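Local structure of acetyl xylan esterase (6AGQ) at residues T22-F27 and G255-S260; A117-V120 and V126-D129; F214-E219 and P278-F283; L267-L272 and P307-A312. The protein probably removes acetyl groups from acetylated xylan, as a cold-active esterase of the alpha/beta-hydrolase superfamily. One frame throughout, in Å; residues are numbered along the deposited sequence.

Contact 1. Residues T22-F27 and G255-S260; sequences TDFDLF and GMNMAS
A Met-aromatic contact joins Phe24, in the first turn of helix 24-36, to Met258 of the short helix 255-259. The sulfur SD of Met258 lies at the rim of the phenyl ring, 5.2 Å from the centroid of the Phe24 ring and 84° off its normal, so it sits practically in the ring plane. The methyl CE of Met258 reaches the same corner, 3.8 Å from CZ of Phe24, and approaches it obliquely. Although the CB of Met258 points away from Phe24, the chain bends about CB-CG (chi2 -59°) and swings sulfur and methyl back to the ring. In the alpha/beta-hydrolase fold of this esterase, the contact joins helix 24-36, near the N-terminus, to helix 255-259, which comes just before strand 265-271 of the central sheet; Met258 also touches Tyr158 of helix 153-170. Asn257 adds its aliphatic part alone: CB of Asn257 is 3.8 Å from CE2 of Phe24, while the amide plane stands 77° from the ring. The amide nitrogen is engaged elsewhere, by Ser251 O and Thr19 OG1. Phe24 itself is extended toward its partners with CG anti to the backbone nitrogen, and Trp28, one turn further on, meets the ring edge-to-face. Nearby, Asp25 forms a salt bridge with Arg261, whose guanidinium also binds Asn257 O.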
loop_
_atom_site.group_PDB
_atom_site.type_symbol
_atom_site.label_atom_id
_atom_site.label_comp_id
_atom_site.label_asym_id
_atom_site.label_seq_id
_atom_site.Cartn_x
_atom_site.Cartn_y
_atom_site.Cartn_z
ATOM N N THR A 22 4.868 13.135 -42.777
ATOM C CA THR A 22 5.687 13.684 -43.877
ATOM C C THR A 22 5.953 15.156 -43.715
ATOM O O THR A 22 7.020 15.638 -44.083
ATOM C CB THR A 22 5.012 13.589 -45.252
ATOM O OG1 THR A 22 4.080 12.520 -45.259
ATOM C CG2 THR A 22 6.067 13.383 -46.318
ATOM N N ASP A 23 4.961 15.847 -43.165
ATOM C CA ASP A 23 5.002 17.287 -42.954
ATOM C C ASP A 23 5.533 17.726 -41.543
ATOM O O ASP A 23 5.271 18.863 -41.107
ATOM C CB ASP A 23 3.570 17.828 -43.176
ATOM C CG ASP A 23 2.667 17.598 -41.953
ATOM O OD1 ASP A 23 2.960 16.692 -41.162
ATOM O OD2 ASP A 23 1.689 18.308 -41.757
ATOM N N PHE A 24 6.272 16.859 -40.835
ATOM C CA PHE A 24 6.921 17.231 -39.535
ATOM C C PHE A 24 7.728 18.519 -39.646
ATOM O O PHE A 24 7.506 19.454 -38.829
ATOM C CB PHE A 24 7.815 16.107 -39.025
ATOM C CG PHE A 24 8.370 16.281 -37.622
ATOM C CD1 PHE A 24 9.606 16.937 -37.406
ATOM C CD2 PHE A 24 7.737 15.675 -36.530
ATOM C CE1 PHE A 24 10.143 17.036 -36.141
ATOM C CE2 PHE A 24 8.308 15.748 -35.244
ATOM C CZ PHE A 24 9.513 16.421 -35.055
ATOM N N ASP A 25 8.643 18.590 -40.626
ATOM C CA ASP A 25 9.478 19.810 -40.753
ATOM C C ASP A 25 8.662 21.043 -41.155
ATOM O O ASP A 25 8.830 22.144 -40.567
ATOM C CB ASP A 25 10.691 19.600 -41.651
ATOM C CG ASP A 25 11.620 18.507 -41.114
ATOM O OD1 ASP A 25 11.844 18.456 -39.880
ATOM O OD2 ASP A 25 12.115 17.668 -41.909
ATOM N N LEU A 26 7.740 20.860 -42.090
ATOM C CA LEU A 26 6.806 21.947 -42.435
ATOM C C LEU A 26 5.969 22.479 -41.214
ATOM O O LEU A 26 5.869 23.683 -41.018
ATOM C CB LEU A 26 5.892 21.538 -43.580
ATOM C CG LEU A 26 4.799 22.548 -43.964
ATOM C CD1 LEU A 26 5.465 23.816 -44.471
ATOM C CD2 LEU A 26 3.843 21.954 -45.004
ATOM N N PHE A 27 5.370 21.600 -40.434
ATOM C CA PHE A 27 4.607 22.031 -39.228
ATOM C C PHE A 27 5.482 22.915 -38.325
ATOM O O PHE A 27 5.023 23.984 -37.888
ATOM C CB PHE A 27 4.107 20.826 -38.456
ATOM C CG PHE A 27 3.519 21.158 -37.120
ATOM C CD1 PHE A 27 2.180 21.517 -37.009
ATOM C CD2 PHE A 27 4.289 21.082 -35.970
ATOM C CE1 PHE A 27 1.636 21.815 -35.759
ATOM C CE2 PHE A 27 3.768 21.383 -34.724
ATOM C CZ PHE A 27 2.435 21.741 -34.615
ATOM N N GLY A 255 10.017 13.021 -28.604
ATOM C CA GLY A 255 11.480 13.115 -28.495
ATOM C C GLY A 255 12.277 12.156 -29.384
ATOM O O GLY A 255 13.369 12.481 -29.809
ATOM N N MET A 256 11.740 10.985 -29.656
ATOM C CA MET A 256 12.340 10.065 -30.625
ATOM C C MET A 256 12.452 10.671 -32.053
ATOM O O MET A 256 13.483 10.568 -32.726
ATOM C CB MET A 256 11.481 8.815 -30.641
ATOM C CG MET A 256 11.867 7.733 -31.634
ATOM S SD MET A 256 10.797 6.333 -31.275
ATOM C CE MET A 256 9.296 6.709 -32.186
ATOM N N ASN A 257 11.401 11.337 -32.509
ATOM C CA ASN A 257 11.482 12.099 -33.753
ATOM C C ASN A 257 12.384 13.337 -33.674
ATOM O O ASN A 257 13.017 13.654 -34.690
ATOM C CB ASN A 257 10.073 12.507 -34.230
ATOM C CG ASN A 257 9.210 11.317 -34.515
ATOM O OD1 ASN A 257 9.691 10.280 -35.005
ATOM N ND2 ASN A 257 7.924 11.440 -34.216
ATOM N N MET A 258 12.383 14.089 -32.531
ATOM C CA MET A 258 13.375 15.163 -32.334
ATOM C C MET A 258 14.829 14.671 -32.372
ATOM O O MET A 258 15.701 15.306 -33.016
ATOM C CB MET A 258 13.198 15.865 -30.958
ATOM C CG MET A 258 11.858 16.513 -30.759
ATOM S SD MET A 258 11.622 17.718 -32.036
ATOM C CE MET A 258 9.891 18.082 -31.695
ATOM N N ALA A 259 15.090 13.562 -31.672
ATOM C CA ALA A 259 16.459 12.921 -31.628
ATOM C C ALA A 259 17.072 12.693 -32.997
ATOM O O ALA A 259 18.263 12.840 -33.192
ATOM C CB ALA A 259 16.418 11.579 -30.909
ATOM N N SER A 260 16.213 12.378 -33.952
ATOM C CA SER A 260 16.625 12.119 -35.344
ATOM C C SER A 260 17.181 13.394 -36.048
ATOM O O SER A 260 17.828 13.301 -37.068
ATOM C CB SER A 260 15.395 11.567 -36.071
ATOM O OG SER A 260 15.437 11.893 -37.412
#

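Contact 2. Residues A117-V120 and V126-D129; sequences AIDV and VTPD
Thr127 and Asp119 hold this contact together through one short hydrogen bond: the hydroxyl OG1 of Thr127 donates to OD2 of Asp119 at 2.6 Å. The carboxylate receives it on the anti lone pair of OD2, the one turned away from OD1. Packing is close around the bond, for OG1 of Thr127 also lies 3.1 Å from CB of Asp119, and the CB atoms of Thr127 and Asp119 are 3.5 Å apart. The hydroxyl faces the carboxylate because OG1 lies beside the backbone nitrogen of Thr127 (chi1 -59°), which turns the methyl CG2 to the carbonyl side. Both polar groups have second partners: His71 N donates to OG1 of Thr127, and Arg99 N donates to OD1 of Asp119, so each carboxylate oxygen accepts a bond. Away from this pair the contact loosens. Partly exposed Val126 brings its N to 3.6 Å and its CG2 to 4.1 Å from OD2 of Asp119. O of Val120 and O of Thr127 are 4.5 Å apart. Past Thr127, Pro128 packs on Tyr133 of a second subunit. Ala117 and Ile118 end strand 114-118, and Asp119 and Val120 carry the chain on beyond it, beside strand 69-77, whose His71 touches Asp119 and Val126; Val120 points the other way, to Tyr153 and Val157 of helix 153-170 and to Gln186 and Leu190 of helix 186-197.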
loop_
_atom_site.group_PDB
_atom_site.type_symbol
_atom_site.label_atom_id
_atom_site.label_comp_id
_atom_site.label_asym_id
_atom_site.label_seq_id
_atom_site.Cartn_x
_atom_site.Cartn_y
_atom_site.Cartn_z
ATOM N N ALA A 117 17.400 29.268 -16.102
ATOM C CA ALA A 117 16.300 28.379 -15.865
ATOM C C ALA A 117 14.966 29.067 -16.089
ATOM O O ALA A 117 14.758 30.128 -15.574
ATOM C CB ALA A 117 16.368 27.878 -14.433
ATOM N N ILE A 118 14.028 28.411 -16.744
ATOM C CA ILE A 118 12.718 28.983 -17.052
ATOM C C ILE A 118 11.529 28.149 -16.535
ATOM O O ILE A 118 11.640 26.959 -16.369
ATOM C CB ILE A 118 12.536 29.135 -18.601
ATOM C CG1 ILE A 118 12.589 27.784 -19.310
ATOM C CG2 ILE A 118 13.614 30.063 -19.189
ATOM C CD1 ILE A 118 12.244 27.890 -20.772
ATOM N N ASP A 119 10.429 28.811 -16.224
ATOM C CA ASP A 119 9.118 28.183 -16.051
ATOM C C ASP A 119 8.544 27.621 -17.382
ATOM O O ASP A 119 8.651 28.245 -18.404
ATOM C CB ASP A 119 8.125 29.199 -15.609
ATOM C CG ASP A 119 8.287 29.685 -14.128
ATOM O OD1 ASP A 119 8.953 29.032 -13.263
ATOM O OD2 ASP A 119 7.647 30.740 -13.858
ATOM N N VAL A 120 7.833 26.496 -17.294
ATOM C CA VAL A 120 7.044 25.904 -18.357
ATOM C C VAL A 120 5.646 26.432 -18.074
ATOM O O VAL A 120 5.176 26.383 -16.948
ATOM C CB VAL A 120 7.031 24.351 -18.300
ATOM C CG1 VAL A 120 6.091 23.764 -19.359
ATOM C CG2 VAL A 120 8.423 23.785 -18.453
ATOM N N VAL A 126 4.984 31.180 -11.486
ATOM C CA VAL A 126 4.295 32.462 -11.713
ATOM C C VAL A 126 3.980 32.669 -13.215
ATOM O O VAL A 126 3.395 33.672 -13.573
ATOM C CB VAL A 126 5.072 33.676 -11.109
ATOM C CG1 VAL A 126 5.443 33.412 -9.650
ATOM C CG2 VAL A 126 6.301 34.043 -11.918
ATOM N N THR A 127 4.418 31.767 -14.089
ATOM C CA THR A 127 4.203 31.897 -15.554
ATOM C C THR A 127 2.893 31.230 -15.942
ATOM O O THR A 127 2.757 29.998 -15.799
ATOM C CB THR A 127 5.326 31.245 -16.298
ATOM O OG1 THR A 127 6.580 31.865 -15.916
ATOM C CG2 THR A 127 5.112 31.345 -17.827
ATOM N N PRO A 128 1.903 32.007 -16.378
ATOM C CA PRO A 128 0.598 31.426 -16.718
ATOM C C PRO A 128 0.606 30.829 -18.143
ATOM O O PRO A 128 1.656 30.817 -18.751
ATOM C CB PRO A 128 -0.324 32.626 -16.677
ATOM C CG PRO A 128 0.517 33.759 -17.049
ATOM C CD PRO A 128 1.946 33.435 -16.693
ATOM N N ASP A 129 -0.551 30.316 -18.613
ATOM C CA ASP A 129 -0.712 29.758 -19.952
ATOM C C ASP A 129 -1.837 30.470 -20.663
ATOM O O ASP A 129 -2.982 30.171 -20.419
ATOM C CB ASP A 129 -1.067 28.268 -19.874
ATOM C CG ASP A 129 -1.247 27.591 -21.295
ATOM O OD1 ASP A 129 -0.768 28.160 -22.322
ATOM O OD2 ASP A 129 -1.868 26.475 -21.361
#

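Contact 3. Residues F214-E219 and P278-F283; sequences FRRSVE and PPSTCF
The guanidinium of Arg216 meets Ser280 at its edge: OG of Ser280 lies 8° out of the guanidinium plane and accepts a nearly straight hydrogen bond from NE of Arg216, 2.8 Å long with an N-H...O angle of 170°. A second, weak bond comes from NH1 of Arg216 to the same OG at 3.4 Å, so the hydroxyl is gripped unevenly by two neighbouring N-H groups. The arginine chain is extended from CG to NE, with CG anti to the backbone nitrogen, and this carries the planar group across to helix 279-286; Tyr14, in a loop, touches the arginine side chain as well. Beside this polar bridge the two helices run antiparallel, their axes 9.6 Å apart in these short segments and their directions 174° apart. The closest approach of the backbones falls at Ser217 and Thr281, where the methyl CG2 of Thr281 packs 3.4 Å from OG of Ser217. That hydroxyl turns back to its own helix and bonds to His213 O. OG1 of Thr281 bonds back within its own segment, to Pro278 O at 2.7 Å, in the carbonyl plane, and Thr281 N joins it on the same oxygen, which ties the first turn of helix 279-286 to the N-cap residue Pro278. The chemistry is therefore divided: Ser217 and Thr281 meet where the backbones are nearest, while one positively charged side chain spans to a neutral hydroxyl. With no carboxylate across the contact, the grip on Arg216 here is hydrogen bonding to a dipole and not ion pairing.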
loop_
_atom_site.group_PDB
_atom_site.type_symbol
_atom_site.label_atom_id
_atom_site.label_comp_id
_atom_site.label_asym_id
_atom_site.label_seq_id
_atom_site.Cartn_x
_atom_site.Cartn_y
_atom_site.Cartn_z
ATOM N N PHE A 214 5.628 7.939 -27.326
ATOM C CA PHE A 214 4.304 8.046 -26.657
ATOM C C PHE A 214 3.410 6.794 -26.611
ATOM O O PHE A 214 2.827 6.477 -25.582
ATOM C CB PHE A 214 3.464 9.174 -27.234
ATOM C CG PHE A 214 3.878 10.563 -26.767
ATOM C CD1 PHE A 214 3.613 10.987 -25.466
ATOM C CD2 PHE A 214 4.503 11.441 -27.641
ATOM C CE1 PHE A 214 3.961 12.253 -25.035
ATOM C CE2 PHE A 214 4.866 12.703 -27.225
ATOM C CZ PHE A 214 4.593 13.112 -25.913
ATOM N N ARG A 215 3.227 6.145 -27.734
ATOM C CA ARG A 215 2.327 5.021 -27.815
ATOM C C ARG A 215 2.837 3.825 -26.988
ATOM O O ARG A 215 2.065 3.112 -26.388
ATOM C CB ARG A 215 2.135 4.632 -29.263
ATOM C CG ARG A 215 1.012 3.621 -29.475
ATOM C CD ARG A 215 1.162 2.974 -30.843
ATOM N NE ARG A 215 0.645 3.847 -31.894
ATOM C CZ ARG A 215 -0.639 3.921 -32.242
ATOM N NH1 ARG A 215 -1.606 3.194 -31.636
ATOM N NH2 ARG A 215 -0.962 4.747 -33.205
ATOM N N ARG A 216 4.135 3.662 -26.882
ATOM C CA ARG A 216 4.689 2.630 -26.013
ATOM C C ARG A 216 4.585 2.987 -24.516
ATOM O O ARG A 216 4.177 2.161 -23.705
ATOM C CB ARG A 216 6.107 2.283 -26.407
ATOM C CG ARG A 216 6.647 1.104 -25.615
ATOM C CD ARG A 216 8.059 0.732 -26.040
ATOM N NE ARG A 216 8.629 -0.190 -25.062
ATOM C CZ ARG A 216 8.398 -1.516 -25.017
ATOM N NH1 ARG A 216 8.935 -2.233 -24.036
ATOM N NH2 ARG A 216 7.650 -2.136 -25.925
ATOM N N SER A 217 4.979 4.196 -24.157
ATOM C CA SER A 217 4.801 4.695 -22.801
ATOM C C SER A 217 3.408 4.371 -22.304
ATOM O O SER A 217 3.258 3.739 -21.262
ATOM C CB SER A 217 5.023 6.169 -22.780
ATOM O OG SER A 217 6.342 6.459 -23.201
ATOM N N VAL A 218 2.392 4.756 -23.070
ATOM C CA VAL A 218 1.000 4.523 -22.678
ATOM C C VAL A 218 0.614 3.052 -22.587
ATOM O O VAL A 218 0.097 2.637 -21.579
ATOM C CB VAL A 218 0.025 5.237 -23.639
ATOM C CG1 VAL A 218 -1.414 4.781 -23.391
ATOM C CG2 VAL A 218 0.126 6.761 -23.467
ATOM N N GLU A 219 0.903 2.263 -23.623
ATOM C CA GLU A 219 0.538 0.856 -23.657
ATOM C C GLU A 219 1.267 -0.017 -22.641
ATOM O O GLU A 219 0.693 -0.991 -22.148
ATOM C CB GLU A 219 0.643 0.275 -25.088
ATOM C CG GLU A 219 1.993 -0.322 -25.466
ATOM C CD GLU A 219 2.153 -0.692 -26.957
ATOM O OE1 GLU A 219 1.489 -0.079 -27.840
ATOM O OE2 GLU A 219 2.971 -1.613 -27.240
ATOM N N PRO A 278 9.996 4.907 -18.777
ATOM C CA PRO A 278 10.565 3.561 -18.820
ATOM C C PRO A 278 11.721 3.528 -19.783
ATOM O O PRO A 278 11.642 4.212 -20.805
ATOM C CB PRO A 278 9.428 2.695 -19.342
ATOM C CG PRO A 278 8.202 3.531 -19.174
ATOM C CD PRO A 278 8.664 4.940 -19.399
ATOM N N PRO A 279 12.777 2.772 -19.446
ATOM C CA PRO A 279 14.034 2.850 -20.152
ATOM C C PRO A 279 13.959 2.507 -21.643
ATOM O O PRO A 279 14.732 3.062 -22.414
ATOM C CB PRO A 279 14.925 1.893 -19.374
ATOM C CG PRO A 279 13.978 0.949 -18.731
ATOM C CD PRO A 279 12.777 1.704 -18.433
ATOM N N SER A 280 13.014 1.693 -22.076
ATOM C CA SER A 280 12.851 1.431 -23.526
ATOM C C SER A 280 12.478 2.658 -24.318
ATOM O O SER A 280 12.813 2.782 -25.511
ATOM C CB SER A 280 11.820 0.358 -23.803
ATOM O OG SER A 280 10.568 0.659 -23.182
ATOM N N THR A 281 11.793 3.586 -23.694
ATOM C CA THR A 281 11.392 4.817 -24.390
ATOM C C THR A 281 12.582 5.810 -24.458
ATOM O O THR A 281 12.754 6.532 -25.425
ATOM C CB THR A 281 10.122 5.454 -23.790
ATOM O OG1 THR A 281 10.317 5.867 -22.415
ATOM C CG2 THR A 281 8.944 4.465 -23.914
ATOM N N CYS A 282 13.413 5.790 -23.432
ATOM C CA CYS A 282 14.629 6.585 -23.374
ATOM C C CYS A 282 15.622 6.074 -24.403
ATOM O O CYS A 282 16.151 6.882 -25.182
ATOM C CB CYS A 282 15.181 6.582 -21.964
ATOM S SG CYS A 282 14.105 7.509 -20.830
ATOM N N PHE A 283 15.834 4.752 -24.437
ATOM C CA PHE A 283 16.697 4.107 -25.432
ATOM C C PHE A 283 16.257 4.322 -26.879
ATOM O O PHE A 283 17.114 4.605 -27.744
ATOM C CB PHE A 283 16.960 2.623 -25.132
ATOM C CG PHE A 283 18.222 2.391 -24.338
ATOM C CD1 PHE A 283 19.454 2.611 -24.913
ATOM C CD2 PHE A 283 18.178 2.006 -22.983
ATOM C CE1 PHE A 283 20.619 2.429 -24.176
ATOM C CE2 PHE A 283 19.338 1.829 -22.243
ATOM C CZ PHE A 283 20.556 2.038 -22.841
#

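Contact 4. Residues L267-L272 and P307-A312; sequences LMAITL and PFHEEA
A bound water links His309 to Leu267 and makes the shortest polar bond of the contact, donating to O of Leu267 at 2.7 Å. The same water lies 3.0 Å from NE2 of His309, in the plane of the imidazole and at its edge, so it bridges a strand carbonyl and the histidine side chain. The other ring nitrogen, ND1, is hydrogen-bonded to the hydroxyl of Tyr298, and the two polar partners together fix the rotation of the ring. Held this way, the imidazole turns one face to the sheet: CB of Ala269 stands 3.7 Å above the ring plane, displaced toward the rim, in a CH-pi contact 3.9 Å from the centroid of the His309 ring and 19° off its normal. The ring reaches the strand because CG of His309 is anti to the backbone nitrogen (chi1 -164°). CD2 of Leu267 packs 3.9 Å from the carbonyl O of Ala312 and lies obliquely by the imidazole, 4.3 Å from CE1 of His309. Ala269 and Leu267, two residues apart on strand 265-271, thus face helix 309-320, the C-terminal helix, which packs on this side of the sheet, with Val207 and Arg296 of the flanking strands also touching His309. On the same helix, Glu311 OE2 makes a weak hydrogen bond with Tyr50 OH of a third subunit. The chemistry implies a histidine whose ring nitrogens both have polar partners while a methyl covers one face, so that polar bonds and apolar packing act on the same ring.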
loop_
_atom_site.group_PDB
_atom_site.type_symbol
_atom_site.label_atom_id
_atom_site.label_comp_id
_atom_site.label_asym_id
_atom_site.label_seq_id
_atom_site.Cartn_x
_atom_site.Cartn_y
_atom_site.Cartn_z
ATOM N N LEU A 267 24.716 13.657 -23.909
ATOM C CA LEU A 267 24.968 12.811 -22.730
ATOM C C LEU A 267 23.625 12.567 -22.121
ATOM O O LEU A 267 23.034 13.493 -21.486
ATOM C CB LEU A 267 25.845 13.500 -21.674
ATOM C CG LEU A 267 26.032 12.735 -20.328
ATOM C CD1 LEU A 267 26.851 11.478 -20.535
ATOM C CD2 LEU A 267 26.714 13.543 -19.259
ATOM N N MET A 268 23.153 11.339 -22.263
ATOM C CA MET A 268 21.936 10.887 -21.664
ATOM C C MET A 268 22.071 9.980 -20.426
ATOM O O MET A 268 22.749 8.985 -20.486
ATOM C CB MET A 268 21.087 10.188 -22.725
ATOM C CG MET A 268 19.673 9.961 -22.200
ATOM S SD MET A 268 18.515 9.165 -23.285
ATOM C CE MET A 268 18.469 10.260 -24.723
ATOM N N ALA A 269 21.362 10.305 -19.347
ATOM C CA ALA A 269 21.094 9.409 -18.222
ATOM C C ALA A 269 19.827 8.563 -18.394
ATOM O O ALA A 269 18.735 9.080 -18.716
ATOM C CB ALA A 269 20.921 10.222 -16.930
ATOM N N ILE A 270 19.954 7.259 -18.130
ATOM C CA ILE A 270 18.785 6.367 -18.137
ATOM C C ILE A 270 18.824 5.550 -16.862
ATOM O O ILE A 270 19.885 5.063 -16.451
ATOM C CB ILE A 270 18.832 5.447 -19.349
ATOM C CG1 ILE A 270 18.912 6.289 -20.623
ATOM C CG2 ILE A 270 17.656 4.462 -19.351
ATOM C CD1 ILE A 270 19.060 5.497 -21.922
ATOM N N THR A 271 17.683 5.404 -16.244
ATOM C CA THR A 271 17.574 4.713 -14.987
ATOM C C THR A 271 16.739 3.480 -15.251
ATOM O O THR A 271 15.612 3.582 -15.750
ATOM C CB THR A 271 16.916 5.639 -13.920
ATOM O OG1 THR A 271 15.826 6.338 -14.501
ATOM C CG2 THR A 271 17.955 6.711 -13.432
ATOM N N LEU A 272 17.295 2.313 -14.957
ATOM C CA LEU A 272 16.709 1.059 -15.445
ATOM C C LEU A 272 15.478 0.584 -14.707
ATOM O O LEU A 272 14.785 -0.255 -15.217
ATOM C CB LEU A 272 17.730 -0.072 -15.443
ATOM C CG LEU A 272 18.838 -0.025 -16.504
ATOM C CD1 LEU A 272 19.609 -1.340 -16.501
ATOM C CD2 LEU A 272 18.313 0.258 -17.908
ATOM N N PRO A 307 22.211 12.090 -7.303
ATOM C CA PRO A 307 23.314 12.946 -6.757
ATOM C C PRO A 307 24.658 12.865 -7.505
ATOM O O PRO A 307 25.262 13.880 -7.783
ATOM C CB PRO A 307 23.460 12.474 -5.283
ATOM C CG PRO A 307 22.251 11.621 -4.975
ATOM C CD PRO A 307 21.388 11.498 -6.220
ATOM N N PHE A 308 25.080 11.644 -7.813
ATOM C CA PHE A 308 26.264 11.288 -8.701
ATOM C C PHE A 308 26.247 11.816 -10.130
ATOM O O PHE A 308 27.316 11.906 -10.757
ATOM C CB PHE A 308 26.421 9.755 -8.827
ATOM C CG PHE A 308 25.094 9.027 -8.804
ATOM C CD1 PHE A 308 24.360 8.830 -9.970
ATOM C CD2 PHE A 308 24.529 8.635 -7.590
ATOM C CE1 PHE A 308 23.109 8.189 -9.935
ATOM C CE2 PHE A 308 23.280 8.031 -7.545
ATOM C CZ PHE A 308 22.574 7.800 -8.729
ATOM N N HIS A 309 25.060 12.127 -10.670
ATOM C CA HIS A 309 24.987 12.519 -12.080
ATOM C C HIS A 309 25.543 13.913 -12.313
ATOM O O HIS A 309 26.063 14.201 -13.388
ATOM C CB HIS A 309 23.578 12.413 -12.683
ATOM C CG HIS A 309 23.608 12.443 -14.179
ATOM N ND1 HIS A 309 24.326 11.525 -14.919
ATOM C CD2 HIS A 309 23.083 13.320 -15.074
ATOM C CE1 HIS A 309 24.241 11.832 -16.210
ATOM N NE2 HIS A 309 23.509 12.929 -16.329
ATOM N N GLU A 310 25.470 14.754 -11.290
ATOM C CA GLU A 310 25.851 16.142 -11.403
ATOM C C GLU A 310 27.305 16.265 -11.817
ATOM O O GLU A 310 27.629 16.981 -12.770
ATOM C CB GLU A 310 25.568 16.876 -10.087
ATOM C CG GLU A 310 25.153 18.316 -10.299
ATOM C CD GLU A 310 23.701 18.481 -10.755
ATOM O OE1 GLU A 310 23.101 17.521 -11.289
ATOM O OE2 GLU A 310 23.150 19.584 -10.567
ATOM N N GLU A 311 28.154 15.528 -11.110
ATOM C CA GLU A 311 29.536 15.367 -11.472
ATOM C C GLU A 311 29.760 14.833 -12.888
ATOM O O GLU A 311 30.680 15.249 -13.554
ATOM C CB GLU A 311 30.216 14.385 -10.509
ATOM C CG GLU A 311 31.735 14.262 -10.699
ATOM C CD GLU A 311 32.429 13.432 -9.611
ATOM O OE1 GLU A 311 33.371 12.668 -9.986
ATOM O OE2 GLU A 311 32.045 13.552 -8.399
ATOM N N ALA A 312 28.994 13.842 -13.300
ATOM C CA ALA A 312 29.136 13.267 -14.631
ATOM C C ALA A 312 28.891 14.365 -15.722
ATOM O O ALA A 312 29.566 14.391 -16.747
ATOM C CB ALA A 312 28.147 12.110 -14.791
HETATM O O HOH W 1 22.511 14.017 -18.899
#

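Overall arrangement
Contacts 3 and 4 meet directly: Ile270 of strand 265-271 packs against helix 279-286, with CD1 of Ile270 3.7 Å from CE2 of Phe283 and CG2 of Ile270 3.7 Å from CB of Pro279. Contact 1 does not touch contact 3, their nearest atoms being about 5 Å apart, yet a bound zinc ion lies near both, about 6 Å from the side chain of Asn257 and about 8 Å from that of Arg216. Contact 2 stands apart, on the opposite side of the chain's centre from contact 3, though it reaches the same sheet as contact 4. Val120 of contact 2 lies near a probable nucleophile elbow at Gly183, Ser185 and Gly187.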